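Local coordinates for protein phosphoribosylamine--glycine ligase (Thermotoga maritima, PDB 1VKZ) that catalyses the ATP-dependent joining of glycine to 5-phospho-beta-D-ribosylamine, giving glycinamide ribonucleotide in de novo purine biosynthesis, at residues A127-P130 and E131-R134; I248-L251 and F252-L256; M275-G279 and D280-L284; L290-P293 and E294-I298. All blocks are in the same frame, centred on the assembly; numbering follows the deposited sequence.

Interaction 1 of 4, residues A127-P130 and E131-R134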
ATOM      1  N   ALA A 127       4.385  20.635 -14.471  1.00 47.09           N
ATOM      2  CA  ALA A 127       3.579  21.156 -15.575  1.00 47.24           C
ATOM      3  C   ALA A 127       2.114  21.247 -15.140  1.00 47.34           C
ATOM      4  O   ALA A 127       1.465  20.222 -14.860  1.00 45.34           O
ATOM      5  CB  ALA A 127       3.733  20.278 -16.823  1.00 48.79           C
ATOM      6  N   GLU A 128       1.632  22.487 -15.065  1.00 47.97           N
ATOM      7  CA  GLU A 128       0.277  22.802 -14.671  1.00 50.41           C
ATOM      8  C   GLU A 128      -0.670  22.871 -15.870  1.00 49.63           C
ATOM      9  O   GLU A 128      -1.881  22.749 -15.694  1.00 48.67           O
ATOM     10  CB  GLU A 128       0.247  24.123 -13.877  1.00 52.18           C
ATOM     11  CG  GLU A 128       0.147  23.896 -12.371  1.00 57.52           C
ATOM     12  CD  GLU A 128       0.701  25.028 -11.514  1.00 59.88           C
ATOM     13  OE1 GLU A 128       0.366  26.219 -11.778  1.00 68.90           O
ATOM     14  OE2 GLU A 128       1.458  24.707 -10.550  1.00 72.90           O
ATOM     15  N   THR A 129      -0.119  23.079 -17.071  1.00 50.25           N
ATOM     16  CA  THR A 129      -0.886  23.019 -18.325  1.00 49.61           C
ATOM     17  C   THR A 129      -0.134  22.169 -19.361  1.00 49.61           C
ATOM     18  O   THR A 129       1.077  21.953 -19.226  1.00 48.61           O
ATOM     19  CB  THR A 129      -1.155  24.424 -18.923  1.00 49.49           C
ATOM     20  OG1 THR A 129      -0.005  24.881 -19.654  1.00 50.14           O
ATOM     21  CG2 THR A 129      -1.383  25.472 -17.842  1.00 48.33           C
ATOM     22  N   PRO A 130      -0.854  21.676 -20.375  1.00 50.30           N
ATOM     23  CA  PRO A 130      -0.249  20.996 -21.520  1.00 50.63           C
ATOM     24  C   PRO A 130       0.838  21.793 -22.239  1.00 51.37           C
ATOM     25  O   PRO A 130       1.796  21.210 -22.755  1.00 51.44           O
ATOM     26  CB  PRO A 130      -1.434  20.792 -22.462  1.00 50.82           C
ATOM     27  CG  PRO A 130      -2.571  20.652 -21.554  1.00 51.80           C
ATOM     28  CD  PRO A 130      -2.327  21.656 -20.464  1.00 51.53           C
ATOM     29  N   GLU A 131       0.666  23.110 -22.298  1.00 52.04           N
ATOM     30  CA  GLU A 131       1.695  24.006 -22.831  1.00 51.80           C
ATOM     31  C   GLU A 131       3.017  23.843 -22.056  1.00 50.64           C
ATOM     32  O   GLU A 131       4.089  23.701 -22.655  1.00 49.48           O
ATOM     33  CB  GLU A 131       1.202  25.455 -22.749  1.00 51.32           C
ATOM     34  CG  GLU A 131       2.096  26.474 -23.442  1.00 54.18           C
ATOM     35  CD  GLU A 131       2.002  27.854 -22.810  1.00 53.64           C
ATOM     36  OE1 GLU A 131       2.147  27.943 -21.565  1.00 56.64           O
ATOM     37  OE2 GLU A 131       1.798  28.844 -23.562  1.00 48.14           O
ATOM     38  N   GLU A 132       2.928  23.864 -20.730  1.00 49.14           N
ATOM     39  CA  GLU A 132       4.104  23.721 -19.882  1.00 50.01           C
ATOM     40  C   GLU A 132       4.717  22.328 -20.069  1.00 49.33           C
ATOM     41  O   GLU A 132       5.945  22.179 -20.070  1.00 50.51           O
ATOM     42  CB  GLU A 132       3.734  23.953 -18.413  1.00 49.68           C
ATOM     43  CG  GLU A 132       3.271  25.366 -18.100  1.00 50.81           C
ATOM     44  CD  GLU A 132       2.779  25.532 -16.671  1.00 53.78           C
ATOM     45  OE1 GLU A 132       2.863  24.565 -15.879  1.00 58.33           O
ATOM     46  OE2 GLU A 132       2.300  26.638 -16.334  1.00 61.45           O
ATOM     47  N   LEU A 133       3.855  21.319 -20.229  1.00 46.61           N
ATOM     48  CA  LEU A 133       4.290  19.954 -20.491  1.00 44.84           C
ATOM     49  C   LEU A 133       5.152  19.876 -21.759  1.00 46.19           C
ATOM     50  O   LEU A 133       6.159  19.174 -21.771  1.00 46.29           O
ATOM     51  CB  LEU A 133       3.073  19.038 -20.614  1.00 43.90           C
ATOM     52  CG  LEU A 133       3.335  17.540 -20.826  1.00 44.19           C
ATOM     53  CD1 LEU A 133       4.329  16.989 -19.834  1.00 43.71           C
ATOM     54  CD2 LEU A 133       2.031  16.781 -20.713  1.00 44.44           C
ATOM     55  N   ARG A 134       4.760  20.602 -22.810  1.00 46.90           N
ATOM     56  CA  ARG A 134       5.541  20.665 -24.063  1.00 48.29           C
ATOM     57  C   ARG A 134       6.911  21.316 -23.863  1.00 49.04           C
ATOM     58  O   ARG A 134       7.924  20.811 -24.353  1.00 49.06           O
ATOM     59  CB  ARG A 134       4.796  21.451 -25.151  1.00 47.99           C
ATOM     60  CG  ARG A 134       3.590  20.755 -25.773  1.00 50.99           C
ATOM     61  CD  ARG A 134       2.818  21.639 -26.791  1.00 49.93           C
ATOM     62  NE  ARG A 134       1.859  22.548 -26.139  1.00 51.15           N
ATOM     63  CZ  ARG A 134       1.426  23.715 -26.645  1.00 51.61           C
ATOM     64  NH1 ARG A 134       1.847  24.165 -27.830  1.00 51.21           N
ATOM     65  NH2 ARG A 134       0.556  24.449 -25.955  1.00 48.73           N
TER
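Thr129 and Glu132 meet where the chain leaves strand 124-127 and enters helix 130-137. Thr129 is the N-cap. Its OG1 accepts from Glu132 N at 3.3 Å, with an N-H...O angle of 162°. The threonine hydroxyl oxygen lies between the backbone N and the carbonyl carbon (chi1 81°), which brings it under the first turn. The Glu132 side chain crosses it at about a right angle. The Glu132 chain runs back extended beyond CG, and Glu132 OE1 takes Glu128 N at 2.5 Å, a doubtfully short distance. That N-H comes from above the carboxylate plane, 37° out of it. If real, the bond links the helix to the residue before the cap. Two ordinary helix bonds follow, Leu133 N to Thr129 O and Arg134 N to Pro130 O.

The buried side is mostly apolar. Ala127 CB lies 4.0 Å from Leu133 CB and 3.6 Å from Leu133 N, and both residues are buried. The other side is looser. Glu128, Glu131 and Arg134 are exposed. Glu131 touches Thr129 OG1 through its CB. The arginine guanidinium has Pro130 O at its edge, with NE 3.6 Å from that oxygen.

Within the ATP-grasp region, Leu133 and Pro130 face helix 163-175 through Ile174. Ala127 pairs by backbone with Val186 of strand 186-190, and Leu133 also reaches Ile188 of that strand.

Interaction 2 of 4, residues I248-L251 and F252-L256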
ATOM      1  N   ILE A 248      18.236   4.187   3.922  1.00 44.28           N
ATOM      2  CA  ILE A 248      16.776   4.151   3.988  1.00 44.04           C
ATOM      3  C   ILE A 248      16.287   4.779   5.264  1.00 45.73           C
ATOM      4  O   ILE A 248      15.286   5.505   5.258  1.00 46.36           O
ATOM      5  CB  ILE A 248      16.228   2.698   3.835  1.00 42.79           C
ATOM      6  CG1 ILE A 248      16.286   2.283   2.355  1.00 45.60           C
ATOM      7  CG2 ILE A 248      14.784   2.611   4.281  1.00 42.59           C
ATOM      8  CD1 ILE A 248      15.856   0.831   2.058  1.00 46.69           C
ATOM      9  N   GLU A 249      16.988   4.480   6.357  1.00 47.52           N
ATOM     10  CA  GLU A 249      16.715   5.075   7.664  1.00 48.07           C
ATOM     11  C   GLU A 249      16.850   6.586   7.627  1.00 46.82           C
ATOM     12  O   GLU A 249      16.063   7.303   8.226  1.00 45.62           O
ATOM     13  CB  GLU A 249      17.706   4.549   8.695  1.00 49.82           C
ATOM     14  CG  GLU A 249      17.476   3.114   9.142  1.00 55.37           C
ATOM     15  CD  GLU A 249      18.446   2.687  10.242  1.00 52.50           C
ATOM     16  OE1 GLU A 249      19.671   2.898  10.084  1.00 60.71           O
ATOM     17  OE2 GLU A 249      17.991   2.123  11.269  1.00 67.96           O
ATOM     18  N   GLU A 250      17.874   7.047   6.918  1.00 46.92           N
ATOM     19  CA  GLU A 250      18.172   8.463   6.788  1.00 48.09           C
ATOM     20  C   GLU A 250      17.087   9.171   5.998  1.00 46.10           C
ATOM     21  O   GLU A 250      16.771  10.316   6.292  1.00 44.42           O
ATOM     22  CB  GLU A 250      19.544   8.638   6.130  1.00 47.97           C
ATOM     23  CG  GLU A 250      20.025  10.073   6.002  1.00 52.52           C
ATOM     24  CD  GLU A 250      21.487  10.170   5.559  1.00 56.23           C
ATOM     25  OE1 GLU A 250      22.348   9.417   6.110  1.00 62.15           O
ATOM     26  OE2 GLU A 250      21.781  11.011   4.670  1.00 68.35           O
ATOM     27  N   LEU A 251      16.509   8.488   5.005  1.00 45.63           N
ATOM     28  CA  LEU A 251      15.338   9.016   4.277  1.00 44.07           C
ATOM     29  C   LEU A 251      14.141   9.206   5.194  1.00 45.23           C
ATOM     30  O   LEU A 251      13.432  10.225   5.097  1.00 45.63           O
ATOM     31  CB  LEU A 251      14.959   8.107   3.102  1.00 43.44           C
ATOM     32  CG  LEU A 251      15.875   8.176   1.880  1.00 49.29           C
ATOM     33  CD1 LEU A 251      15.460   7.144   0.796  1.00 47.94           C
ATOM     34  CD2 LEU A 251      15.940   9.603   1.319  1.00 42.82           C
ATOM     35  N   PHE A 252      13.902   8.225   6.062  1.00 46.80           N
ATOM     36  CA  PHE A 252      12.847   8.329   7.078  1.00 44.93           C
ATOM     37  C   PHE A 252      13.079   9.484   8.049  1.00 45.61           C
ATOM     38  O   PHE A 252      12.150  10.264   8.325  1.00 46.07           O
ATOM     39  CB  PHE A 252      12.732   7.025   7.847  1.00 44.86           C
ATOM     40  CG  PHE A 252      11.878   6.011   7.180  1.00 41.03           C
ATOM     41  CD1 PHE A 252      10.529   6.235   7.022  1.00 48.43           C
ATOM     42  CD2 PHE A 252      12.417   4.823   6.724  1.00 45.53           C
ATOM     43  CE1 PHE A 252       9.740   5.289   6.401  1.00 45.44           C
ATOM     44  CE2 PHE A 252      11.633   3.875   6.119  1.00 46.24           C
ATOM     45  CZ  PHE A 252      10.305   4.103   5.959  1.00 45.31           C
ATOM     46  N   ASP A 253      14.312   9.603   8.544  1.00 45.43           N
ATOM     47  CA  ASP A 253      14.646  10.684   9.454  1.00 48.75           C
ATOM     48  C   ASP A 253      14.420  12.055   8.829  1.00 47.81           C
ATOM     49  O   ASP A 253      13.861  12.939   9.489  1.00 48.16           O
ATOM     50  CB  ASP A 253      16.088  10.577   9.973  1.00 51.60           C
ATOM     51  CG  ASP A 253      16.173   9.921  11.353  1.00 63.37           C
ATOM     52  OD1 ASP A 253      15.173  10.009  12.131  1.00 65.53           O
ATOM     53  OD2 ASP A 253      17.215   9.314  11.739  1.00 73.84           O
ATOM     54  N   LYS A 254      14.865  12.250   7.586  1.00 44.69           N
ATOM     55  CA  LYS A 254      14.818  13.579   6.978  1.00 43.94           C
ATOM     56  C   LYS A 254      13.387  13.935   6.630  1.00 42.70           C
ATOM     57  O   LYS A 254      12.989  15.084   6.740  1.00 44.14           O
ATOM     58  CB  LYS A 254      15.726  13.688   5.763  1.00 45.68           C
ATOM     59  CG  LYS A 254      17.170  14.175   6.015  1.00 46.05           C
ATOM     60  CD  LYS A 254      17.915  14.248   4.660  1.00 47.96           C
ATOM     61  CE  LYS A 254      19.128  15.192   4.650  1.00 56.08           C
ATOM     62  NZ  LYS A 254      20.401  14.555   5.155  1.00 65.62           N
ATOM     63  N   THR A 255      12.604  12.920   6.270  1.00 44.22           N
ATOM     64  CA  THR A 255      11.163  13.057   6.023  1.00 40.86           C
ATOM     65  C   THR A 255      10.404  13.422   7.278  1.00 42.02           C
ATOM     66  O   THR A 255       9.544  14.299   7.258  1.00 45.32           O
ATOM     67  CB  THR A 255      10.602  11.752   5.457  1.00 40.10           C
ATOM     68  OG1 THR A 255      11.202  11.481   4.183  1.00 43.15           O
ATOM     69  CG2 THR A 255       9.107  11.883   5.136  1.00 41.00           C
ATOM     70  N   LEU A 256      10.706  12.753   8.376  1.00 42.32           N
ATOM     71  CA  LEU A 256      10.043  13.062   9.641  1.00 39.67           C
ATOM     72  C   LEU A 256      10.448  14.403  10.221  1.00 40.76           C
ATOM     73  O   LEU A 256       9.605  15.118  10.802  1.00 43.27           O
ATOM     74  CB  LEU A 256      10.280  11.944  10.641  1.00 40.69           C
ATOM     75  CG  LEU A 256       9.705  10.638  10.116  1.00 36.36           C
ATOM     76  CD1 LEU A 256       9.985   9.504  11.071  1.00 41.41           C
ATOM     77  CD2 LEU A 256       8.215  10.817   9.847  1.00 47.80           C
TER
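Ile248 and Phe252 lie side by side on one flank of helix 242-261, pointing the same way. Ile248 CG2 touches Phe252 CE2, 3.9 Å away. Phe252 CG lies anti to its carbonyl carbon (chi1 -84°), which leans the ring back over the preceding turn. There Phe252 CD2 comes within 3.3 Å of Ile248 O, and Glu249 CA sits at the ring edge. Phe252 also meets the ring of Phe208, and Leu270 and Leu272 of strand 269-277 pack on it.

Glu250 and Lys254 lie side by side on the outer flank, pointing the same way. Glu250 OE2 and Lys254 NZ are 3.8 Å apart, a long salt bridge.

Thr255 turns its hydroxyl back along the helix. Thr255 OG1 donates to Leu251 O at 2.7 Å, while Thr255 N reaches the same oxygen at 3.1 Å. The two donors come from opposite faces of the carbonyl plane. Tyr286 OH is also hydrogen-bonded to Thr255 OG1.

The chemistry thus splits by flank. Apolar groups turn to the antiparallel sheet of the ATP-grasp region. The outer ion pair is probably a weak contribution. The buried threonine hydroxyl has two partners, a helix carbonyl and a tyrosine of strand 280-287.

Interaction 3 of 4, residues M275-G279 and D280-L284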
HETATM    1  N   MSE A 275      13.713   3.604  -5.259  1.00 45.94           N
HETATM    2  CA  MSE A 275      14.440   3.155  -6.415  1.00 42.81           C
HETATM    3  C   MSE A 275      15.909   3.170  -5.988  1.00 41.53           C
HETATM    4  O   MSE A 275      16.454   4.224  -5.654  1.00 37.49           O
HETATM    5  CB  MSE A 275      14.223   4.129  -7.576  1.00 43.31           C
HETATM    6  CG  MSE A 275      14.887   3.703  -8.862  1.00 46.78           C
HETATM    7 SE   MSE A 275      14.218   1.959  -9.420  1.00 61.03          SE
HETATM    8  CE  MSE A 275      12.584   2.589 -10.453  1.00 58.65           C
ATOM      9  N   LEU A 276      16.546   2.005  -5.990  1.00 41.65           N
ATOM     10  CA  LEU A 276      17.963   1.935  -5.713  1.00 43.51           C
ATOM     11  C   LEU A 276      18.627   2.208  -7.020  1.00 42.55           C
ATOM     12  O   LEU A 276      18.431   1.475  -7.963  1.00 42.33           O
ATOM     13  CB  LEU A 276      18.364   0.566  -5.144  1.00 44.53           C
ATOM     14  CG  LEU A 276      17.622   0.228  -3.830  1.00 51.48           C
ATOM     15  CD1 LEU A 276      17.947  -1.185  -3.357  1.00 52.98           C
ATOM     16  CD2 LEU A 276      17.905   1.260  -2.701  1.00 53.89           C
ATOM     17  N   HIS A 277      19.368   3.304  -7.064  1.00 43.43           N
ATOM     18  CA  HIS A 277      19.994   3.801  -8.262  1.00 42.68           C
ATOM     19  C   HIS A 277      21.399   4.254  -7.906  1.00 45.24           C
ATOM     20  O   HIS A 277      21.581   5.080  -7.024  1.00 45.66           O
ATOM     21  CB  HIS A 277      19.168   4.946  -8.810  1.00 43.26           C
ATOM     22  CG  HIS A 277      19.826   5.693  -9.918  1.00 44.62           C
ATOM     23  ND1 HIS A 277      20.164   5.102 -11.118  1.00 49.96           N
ATOM     24  CD2 HIS A 277      20.206   6.989 -10.012  1.00 45.68           C
ATOM     25  CE1 HIS A 277      20.734   6.001 -11.900  1.00 47.89           C
ATOM     26  NE2 HIS A 277      20.760   7.157 -11.258  1.00 49.49           N
ATOM     27  N   ASP A 278      22.392   3.698  -8.588  1.00 49.64           N
ATOM     28  CA  ASP A 278      23.800   4.005  -8.328  1.00 51.99           C
ATOM     29  C   ASP A 278      24.148   4.020  -6.822  1.00 52.34           C
ATOM     30  O   ASP A 278      24.723   4.984  -6.316  1.00 52.88           O
ATOM     31  CB  ASP A 278      24.197   5.323  -9.026  1.00 54.15           C
ATOM     32  CG  ASP A 278      24.403   5.149 -10.537  1.00 55.57           C
ATOM     33  OD1 ASP A 278      25.329   4.412 -10.932  1.00 55.81           O
ATOM     34  OD2 ASP A 278      23.686   5.704 -11.400  1.00 60.10           O
ATOM     35  N   GLY A 279      23.779   2.940  -6.122  1.00 52.30           N
ATOM     36  CA  GLY A 279      24.106   2.757  -4.703  1.00 51.32           C
ATOM     37  C   GLY A 279      23.184   3.462  -3.705  1.00 50.77           C
ATOM     38  O   GLY A 279      23.266   3.217  -2.504  1.00 50.65           O
ATOM     39  N   ASP A 280      22.314   4.345  -4.176  1.00 50.25           N
ATOM     40  CA  ASP A 280      21.543   5.187  -3.264  1.00 49.08           C
ATOM     41  C   ASP A 280      20.077   5.000  -3.482  1.00 46.65           C
ATOM     42  O   ASP A 280      19.650   4.825  -4.606  1.00 43.35           O
ATOM     43  CB  ASP A 280      21.891   6.668  -3.464  1.00 52.19           C
ATOM     44  CG  ASP A 280      23.351   6.970  -3.170  1.00 54.91           C
ATOM     45  OD1 ASP A 280      24.219   6.266  -3.725  1.00 65.88           O
ATOM     46  OD2 ASP A 280      23.722   7.879  -2.398  1.00 56.12           O
ATOM     47  N   PRO A 281      19.309   5.032  -2.397  1.00 47.40           N
ATOM     48  CA  PRO A 281      17.876   5.017  -2.484  1.00 46.52           C
ATOM     49  C   PRO A 281      17.273   6.404  -2.737  1.00 44.98           C
ATOM     50  O   PRO A 281      17.571   7.365  -2.008  1.00 39.33           O
ATOM     51  CB  PRO A 281      17.457   4.492  -1.100  1.00 47.16           C
ATOM     52  CG  PRO A 281      18.486   4.973  -0.208  1.00 47.47           C
ATOM     53  CD  PRO A 281      19.758   5.041  -0.995  1.00 47.33           C
ATOM     54  N   TYR A 282      16.412   6.447  -3.761  1.00 44.98           N
ATOM     55  CA  TYR A 282      15.598   7.605  -4.143  1.00 42.89           C
ATOM     56  C   TYR A 282      14.135   7.316  -3.826  1.00 42.74           C
ATOM     57  O   TYR A 282      13.647   6.185  -4.023  1.00 36.18           O
ATOM     58  CB  TYR A 282      15.730   7.880  -5.641  1.00 43.16           C
ATOM     59  CG  TYR A 282      17.079   8.360  -6.051  1.00 40.12           C
ATOM     60  CD1 TYR A 282      18.150   7.490  -6.142  1.00 50.13           C
ATOM     61  CD2 TYR A 282      17.293   9.685  -6.350  1.00 48.97           C
ATOM     62  CE1 TYR A 282      19.405   7.939  -6.518  1.00 45.69           C
ATOM     63  CE2 TYR A 282      18.550  10.154  -6.716  1.00 46.65           C
ATOM     64  CZ  TYR A 282      19.594   9.283  -6.799  1.00 45.72           C
ATOM     65  OH  TYR A 282      20.819   9.750  -7.183  1.00 45.57           O
ATOM     66  N   ILE A 283      13.451   8.354  -3.330  1.00 45.02           N
ATOM     67  CA  ILE A 283      12.024   8.287  -3.055  1.00 45.95           C
ATOM     68  C   ILE A 283      11.221   8.611  -4.282  1.00 44.81           C
ATOM     69  O   ILE A 283      11.241   9.749  -4.749  1.00 47.13           O
ATOM     70  CB  ILE A 283      11.615   9.236  -1.921  1.00 47.03           C
ATOM     71  CG1 ILE A 283      12.355   8.847  -0.640  1.00 46.44           C
ATOM     72  CG2 ILE A 283      10.104   9.176  -1.723  1.00 43.94           C
ATOM     73  CD1 ILE A 283      12.037   9.677   0.551  1.00 50.29           C
ATOM     74  N   LEU A 284      10.503   7.595  -4.775  1.00 45.75           N
ATOM     75  CA  LEU A 284       9.595   7.706  -5.904  1.00 44.22           C
ATOM     76  C   LEU A 284       8.271   8.277  -5.508  1.00 45.51           C
ATOM     77  O   LEU A 284       7.614   8.902  -6.331  1.00 44.68           O
ATOM     78  CB  LEU A 284       9.344   6.334  -6.522  1.00 46.01           C
ATOM     79  CG  LEU A 284      10.593   5.689  -7.107  1.00 40.83           C
ATOM     80  CD1 LEU A 284      10.210   4.390  -7.774  1.00 47.97           C
ATOM     81  CD2 LEU A 284      11.246   6.641  -8.067  1.00 33.91           C
TER
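Selenomethionine Met275 pairs with Tyr282, and His277 with Asp280, as the two hydrogen-bonded pairs of a tight antiparallel hairpin. The strands are closed by a type I' turn from His277 to Asp280.

The backbone bonds come first. Met275 N gives to Tyr282 O and Tyr282 N gives to Met275 O, both at 2.9 Å. The bond from His277 N to Asp280 O is almost straight. Its return partner, Asp280 N to His277 O, meets the oxygen from above the carbonyl plane, 56° out of it. Between the two pairs, Pro281 CA and Leu276 CA each make a CA-H...O contact, with Met275 O and Asp280 O.

The apolar contacts fall on both faces. Leu276 CD2 rests on Pro281 CB at 3.6 Å on one. On the other, Met275 CB lies 3.9 Å from Leu284 CD2, and the methyl carbon CE touches Leu284 CD1.

The aromatic contact is on that second face too. Tyr282 CE1 sits in plane at the edge of the His277 imidazole, 3.7 Å from CD2. The ring planes are 59° apart, so the pair is oblique. His277 CG lies anti to its backbone N (chi1 170°), which brings the imidazole edge to the tyrosine CE1. The carbonyl oxygens of Met275 and His277 lie at the tyrosine ring edge.

The hairpin lies at one side of a sheet ordered 207-210, 195-204, 269-277, 280-287, with 280-287 outermost. Helix 242-261 packs on the Leu276 and Pro281 face through Thr244, Lys247 and Leu251. Strand 195-204 meets Met275 and Leu284 through Glu196.

Interaction 4 of 4, residues L290-P293 and E294-I298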
ATOM      1  N   LEU A 290       0.128   1.396   4.907  1.00 48.20           N
ATOM      2  CA  LEU A 290       0.925   0.255   4.489  1.00 47.62           C
ATOM      3  C   LEU A 290       0.347  -0.238   3.212  1.00 45.55           C
ATOM      4  O   LEU A 290      -0.831   0.003   2.966  1.00 44.62           O
ATOM      5  CB  LEU A 290       0.816  -0.844   5.524  1.00 50.24           C
ATOM      6  CG  LEU A 290       1.295  -0.446   6.907  1.00 52.09           C
ATOM      7  CD1 LEU A 290       0.890  -1.539   7.864  1.00 47.88           C
ATOM      8  CD2 LEU A 290       2.804  -0.210   6.861  1.00 51.96           C
ATOM      9  N   GLY A 291       1.160  -0.951   2.430  1.00 44.38           N
ATOM     10  CA  GLY A 291       0.717  -1.569   1.170  1.00 44.95           C
ATOM     11  C   GLY A 291      -0.173  -2.825   1.278  1.00 44.03           C
ATOM     12  O   GLY A 291      -0.320  -3.419   2.355  1.00 45.57           O
ATOM     13  N   ASP A 292      -0.791  -3.180   0.148  1.00 42.61           N
ATOM     14  CA  ASP A 292      -1.661  -4.355  -0.013  1.00 43.86           C
ATOM     15  C   ASP A 292      -1.238  -4.934  -1.352  1.00 45.30           C
ATOM     16  O   ASP A 292      -1.490  -4.320  -2.365  1.00 46.23           O
ATOM     17  CB  ASP A 292      -3.122  -3.927  -0.090  1.00 45.38           C
ATOM     18  CG  ASP A 292      -4.126  -5.043   0.277  1.00 47.41           C
ATOM     19  OD1 ASP A 292      -3.884  -6.244   0.120  1.00 40.71           O
ATOM     20  OD2 ASP A 292      -5.243  -4.779   0.740  1.00 52.54           O
ATOM     21  N   PRO A 293      -0.606  -6.107  -1.397  1.00 47.99           N
ATOM     22  CA  PRO A 293      -0.597  -7.081  -0.330  1.00 47.18           C
ATOM     23  C   PRO A 293       0.649  -7.157   0.548  1.00 48.67           C
ATOM     24  O   PRO A 293       0.914  -8.220   1.096  1.00 49.97           O
ATOM     25  CB  PRO A 293      -0.736  -8.361  -1.109  1.00 47.06           C
ATOM     26  CG  PRO A 293      -0.063  -8.089  -2.423  1.00 44.49           C
ATOM     27  CD  PRO A 293       0.124  -6.613  -2.567  1.00 49.43           C
ATOM     28  N   GLU A 294       1.400  -6.073   0.725  1.00 48.34           N
ATOM     29  CA  GLU A 294       2.579  -6.167   1.609  1.00 47.65           C
ATOM     30  C   GLU A 294       2.215  -6.393   3.074  1.00 45.86           C
ATOM     31  O   GLU A 294       2.910  -7.072   3.790  1.00 44.52           O
ATOM     32  CB  GLU A 294       3.455  -4.920   1.524  1.00 48.77           C
ATOM     33  CG  GLU A 294       4.210  -4.755   0.214  1.00 52.58           C
ATOM     34  CD  GLU A 294       3.568  -3.746  -0.697  1.00 56.40           C
ATOM     35  OE1 GLU A 294       2.327  -3.756  -0.791  1.00 57.82           O
ATOM     36  OE2 GLU A 294       4.307  -2.959  -1.315  1.00 62.90           O
ATOM     37  N   THR A 295       1.142  -5.768   3.523  1.00 46.34           N
ATOM     38  CA  THR A 295       0.696  -5.894   4.914  1.00 46.21           C
ATOM     39  C   THR A 295       0.420  -7.330   5.309  1.00 45.65           C
ATOM     40  O   THR A 295       0.838  -7.780   6.383  1.00 49.18           O
ATOM     41  CB  THR A 295      -0.584  -5.033   5.155  1.00 48.38           C
ATOM     42  OG1 THR A 295      -0.305  -3.625   5.016  1.00 43.90           O
ATOM     43  CG2 THR A 295      -1.118  -5.198   6.593  1.00 47.76           C
ATOM     44  N   GLU A 296      -0.296  -8.045   4.450  1.00 47.44           N
ATOM     45  CA  GLU A 296      -0.580  -9.488   4.632  1.00 44.76           C
ATOM     46  C   GLU A 296       0.709 -10.215   4.975  1.00 43.94           C
ATOM     47  O   GLU A 296       0.759 -10.983   5.913  1.00 46.63           O
ATOM     48  CB  GLU A 296      -1.191 -10.090   3.348  1.00 42.98           C
ATOM     49  CG  GLU A 296      -2.631  -9.686   3.067  1.00 39.47           C
ATOM     50  CD  GLU A 296      -2.826  -8.372   2.320  1.00 43.93           C
ATOM     51  OE1 GLU A 296      -2.061  -7.380   2.483  1.00 47.96           O
ATOM     52  OE2 GLU A 296      -3.820  -8.313   1.575  1.00 45.71           O
ATOM     53  N   VAL A 297       1.764  -9.948   4.219  1.00 43.63           N
ATOM     54  CA  VAL A 297       3.026 -10.653   4.417  1.00 44.07           C
ATOM     55  C   VAL A 297       3.714 -10.229   5.709  1.00 40.79           C
ATOM     56  O   VAL A 297       4.160 -11.063   6.472  1.00 42.39           O
ATOM     57  CB  VAL A 297       3.954 -10.476   3.210  1.00 41.65           C
ATOM     58  CG1 VAL A 297       5.278 -11.164   3.448  1.00 46.76           C
ATOM     59  CG2 VAL A 297       3.322 -11.099   2.014  1.00 51.32           C
ATOM     60  N   ILE A 298       3.823  -8.931   5.913  1.00 41.08           N
ATOM     61  CA  ILE A 298       4.482  -8.360   7.075  1.00 41.67           C
ATOM     62  C   ILE A 298       3.816  -8.881   8.329  1.00 42.27           C
ATOM     63  O   ILE A 298       4.461  -9.375   9.222  1.00 45.88           O
ATOM     64  CB  ILE A 298       4.427  -6.804   7.018  1.00 40.94           C
ATOM     65  CG1 ILE A 298       5.323  -6.272   5.885  1.00 42.93           C
ATOM     66  CG2 ILE A 298       4.862  -6.195   8.357  1.00 44.87           C
ATOM     67  CD1 ILE A 298       5.006  -4.766   5.381  1.00 41.82           C
TER
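Gly291 and Thr295 join the loop to the start of helix 294-301, in the ATP-grasp region. The run Leu-Gly-Asp-Pro-Glu-Thr-Glu probably corresponds to the sequence signature of the GARS family. Pro293, after a cis peptide bond, stands at the N-cap position. This bend sends the chain from the loop into the helix.

Each acidic side chain is folded in its own way. Glu294 bends at chi2 (102°), which turns OE1 back towards the loop, 3.3 Å from Gly291 CA. Glu296 also bends at chi2 (85°), and its OE1 comes over Pro293 CA at 3.2 Å. Asp292 CG lies anti to its backbone N, and Asp292 OD1 reaches Glu296 OE2 at 2.5 Å. The side chains cross obliquely, and the carboxylate planes are 62° apart. The other Asp292 oxygen, OD2, accepts from Arg26 N.

Loop carbonyls have partners outside: Leu290 O takes Arg26 NH1 and Asp292 O takes Arg374 NH1. Glu294 also touches Ser198, a residue in the predicted ATP-binding region. All of this is largely buried near the chain centre.

Thr295 makes the direct bonds between loop and helix. Its OG1 packs against Leu290 CB at 3.0 Å, the two side chains crossing at about a right angle. The same OG1 donates to Gly291 O at 2.7 Å in the carbonyl plane, while Thr295 N reaches that oxygen at 3.0 Å from above the plane.

The four contacts follow one another along the chain, all inside the ATP-grasp range. Interactions 2 and 3 touch, with centres 13 Å apart: Leu251 CD1 of helix 242-261 packs on Ile283 CG1 of the hairpin, 3.8 Å away. The helix packs on the same sheet that the hairpin edges. Interaction 4 comes after strand 280-287, centred about 7 Å from the chain centre. Its centre is about 21 Å from interaction 2 and 22 Å from interaction 3. Interaction 1 stands apart, 27 to 36 Å from the others by centres, beside a different antiparallel sheet. In ATP-grasp enzymes the nucleotide is held between two antiparallel sheets; interactions 1 and 3 lie on different ones.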